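Local coordinates for extracellular solute-binding protein family 1 (Kribbella flavida, PDB 5IXP) that probably captures a solute outside the cell and delivers it to an ABC transporter, at residues K68-A73 with R105-G110. Residues are numbered along the deposited sequence; the frame is centred on the assembly and turned at random.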
loop_
_atom_site.group_PDB
_atom_site.type_symbol
_atom_site.label_atom_id
_atom_site.label_comp_id
_atom_site.label_asym_id
_atom_site.label_seq_id
_atom_site.Cartn_x
_atom_site.Cartn_y
_atom_site.Cartn_z
ATOM N N LYS A 68 -4.328 -0.607 14.325
ATOM C CA LYS A 68 -5.248 -1.043 15.368
ATOM C C LYS A 68 -4.567 -1.993 16.344
ATOM O O LYS A 68 -4.918 -2.027 17.527
ATOM C CB LYS A 68 -6.472 -1.699 14.724
ATOM C CG LYS A 68 -7.496 -2.249 15.703
ATOM C CD LYS A 68 -8.875 -2.364 15.063
ATOM C CE LYS A 68 -9.817 -3.211 15.924
ATOM N NZ LYS A 68 -11.139 -3.451 15.268
ATOM N N TYR A 69 -3.573 -2.748 15.887
ATOM C CA TYR A 69 -2.944 -3.724 16.758
ATOM C C TYR A 69 -1.662 -3.217 17.391
ATOM O O TYR A 69 -1.248 -3.754 18.425
ATOM C CB TYR A 69 -2.729 -5.030 15.982
ATOM C CG TYR A 69 -4.084 -5.551 15.596
ATOM C CD1 TYR A 69 -4.890 -6.169 16.537
ATOM C CD2 TYR A 69 -4.606 -5.324 14.336
ATOM C CE1 TYR A 69 -6.168 -6.605 16.215
ATOM C CE2 TYR A 69 -5.880 -5.754 14.004
ATOM C CZ TYR A 69 -6.649 -6.395 14.952
ATOM O OH TYR A 69 -7.903 -6.815 14.629
ATOM N N LEU A 70 -1.052 -2.167 16.832
ATOM C CA LEU A 70 -0.025 -1.453 17.577
ATOM C C LEU A 70 -0.583 -0.949 18.901
ATOM O O LEU A 70 0.107 -0.970 19.926
ATOM C CB LEU A 70 0.528 -0.293 16.745
ATOM C CG LEU A 70 1.372 -0.658 15.512
ATOM C CD1 LEU A 70 1.623 0.567 14.631
ATOM C CD2 LEU A 70 2.685 -1.299 15.919
ATOM N N ALA A 71 -1.844 -0.517 18.906
ATOM C CA ALA A 71 -2.470 -0.076 20.148
ATOM C C ALA A 71 -2.756 -1.231 21.096
ATOM O O ALA A 71 -3.036 -0.992 22.276
ATOM C CB ALA A 71 -3.763 0.689 19.844
ATOM N N LYS A 72 -2.690 -2.471 20.613
ATOM C CA LYS A 72 -2.880 -3.660 21.429
ATOM C C LYS A 72 -1.596 -4.474 21.528
ATOM O O LYS A 72 -1.640 -5.702 21.622
ATOM C CB LYS A 72 -4.008 -4.521 20.860
ATOM C CG LYS A 72 -5.354 -3.838 20.840
ATOM C CD LYS A 72 -6.389 -4.703 20.144
ATOM C CE LYS A 72 -7.788 -4.176 20.387
ATOM N NZ LYS A 72 -8.120 -4.175 21.839
ATOM N N ALA A 73 -0.443 -3.799 21.507
ATOM C CA ALA A 73 0.823 -4.510 21.381
ATOM C C ALA A 73 1.090 -5.447 22.549
ATOM O O ALA A 73 1.885 -6.383 22.396
ATOM C CB ALA A 73 1.974 -3.524 21.236
ATOM N N ARG A 105 8.544 -1.486 20.622
ATOM C CA ARG A 105 8.296 -2.909 20.430
ATOM C C ARG A 105 8.003 -3.197 18.962
ATOM O O ARG A 105 7.316 -2.425 18.291
ATOM C CB ARG A 105 7.131 -3.362 21.310
ATOM C CG ARG A 105 7.471 -3.374 22.800
ATOM C CD ARG A 105 6.242 -3.682 23.645
ATOM N NE ARG A 105 5.303 -2.563 23.692
ATOM C CZ ARG A 105 4.075 -2.639 24.192
ATOM N NH1 ARG A 105 3.291 -1.567 24.200
ATOM N NH2 ARG A 105 3.622 -3.793 24.666
ATOM N N ILE A 106 8.535 -4.304 18.456
ATOM C CA ILE A 106 8.364 -4.673 17.054
ATOM C C ILE A 106 7.426 -5.870 17.012
ATOM O O ILE A 106 7.775 -6.959 17.485
ATOM C CB ILE A 106 9.704 -4.985 16.374
ATOM C CG1 ILE A 106 10.609 -3.751 16.406
ATOM C CG2 ILE A 106 9.475 -5.447 14.939
ATOM C CD1 ILE A 106 12.013 -4.018 15.917
ATOM N N ILE A 107 6.229 -5.686 16.453
ATOM C CA ILE A 107 5.233 -6.749 16.509
ATOM C C ILE A 107 5.070 -7.479 15.190
ATOM O O ILE A 107 4.320 -8.463 15.135
ATOM C CB ILE A 107 3.866 -6.230 16.997
ATOM C CG1 ILE A 107 3.252 -5.243 16.001
ATOM C CG2 ILE A 107 3.999 -5.608 18.397
ATOM C CD1 ILE A 107 1.758 -4.976 16.282
ATOM N N GLY A 108 5.753 -7.056 14.135
ATOM C CA GLY A 108 5.626 -7.726 12.851
ATOM C C GLY A 108 6.924 -7.764 12.071
ATOM O O GLY A 108 7.754 -6.853 12.146
ATOM N N TYR A 109 7.079 -8.844 11.304
ATOM C CA TYR A 109 8.133 -8.987 10.309
ATOM C C TYR A 109 7.546 -8.747 8.921
ATOM O O TYR A 109 6.585 -9.416 8.529
ATOM C CB TYR A 109 8.746 -10.384 10.373
ATOM C CG TYR A 109 9.680 -10.627 11.537
ATOM C CD1 TYR A 109 10.432 -9.589 12.084
ATOM C CD2 TYR A 109 9.849 -11.908 12.056
ATOM C CE1 TYR A 109 11.324 -9.812 13.126
ATOM C CE2 TYR A 109 10.732 -12.147 13.108
ATOM C CZ TYR A 109 11.462 -11.095 13.640
ATOM O OH TYR A 109 12.343 -11.335 14.682
ATOM N N GLY A 110 8.151 -7.828 8.169
ATOM C CA GLY A 110 7.546 -7.383 6.922
ATOM C C GLY A 110 7.654 -8.403 5.793
ATOM O O GLY A 110 8.705 -9.014 5.565
#
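Ile107 and Arg105 meet Leu70 and Ala73 in a small, largely buried apolar contact, where the turn that follows on from helix 66-70 packs against the chain running into strand 108-121, a long member of the central mixed sheet. Ile107 does most of the work. Its CG1 branch sits in the crowded position between backbone N and carbonyl carbon (chi1 66°), which sends CD1 toward Leu70 and the carbonyl of Tyr69 while CG2 lies beside Ala73. Ile107 CD1 lands on Leu70 CD2 at 3.8 Å, the two side chains crossing obliquely, and comes within 3.9 Å of Tyr69 O. Tyr69 O already accepts a backbone hydrogen bond from Lys72 N (2.9 Å), so the methyl rests against an oxygen already bonded to the backbone three residues on. The type I turn from Leu70 to Ala73 then brings the Ala73 methyl round to the other branch, with CB 4.1 Å from Ile107 CG2.

The same methyl serves Arg105. It lies under one face of the guanidinium, 3.6 Å from the plane and toward its rim, with Arg105 CZ 3.7 Å from Ala73 CB. A bend at chi3 (-73°) turns the arginine's end across Ala73, and salt bridges from NE to Asp103 and from NH2 to Asp74 hold the flat group in place. Putting an alanine here would probably leave both aspartates without their cationic mate and uncover the Ala73 methyl. Pointing away from Ile107, the Tyr69 side chain touches Glu46 and Leu49 of helix 38-51, so the turn is packed between that helix and the strand's approach.

Across the contact itself the cohesion is van der Waals: methyl against methyl and methyl against a guanidinium face, with the arginine's charge answered by acidic neighbours just beyond the two segments.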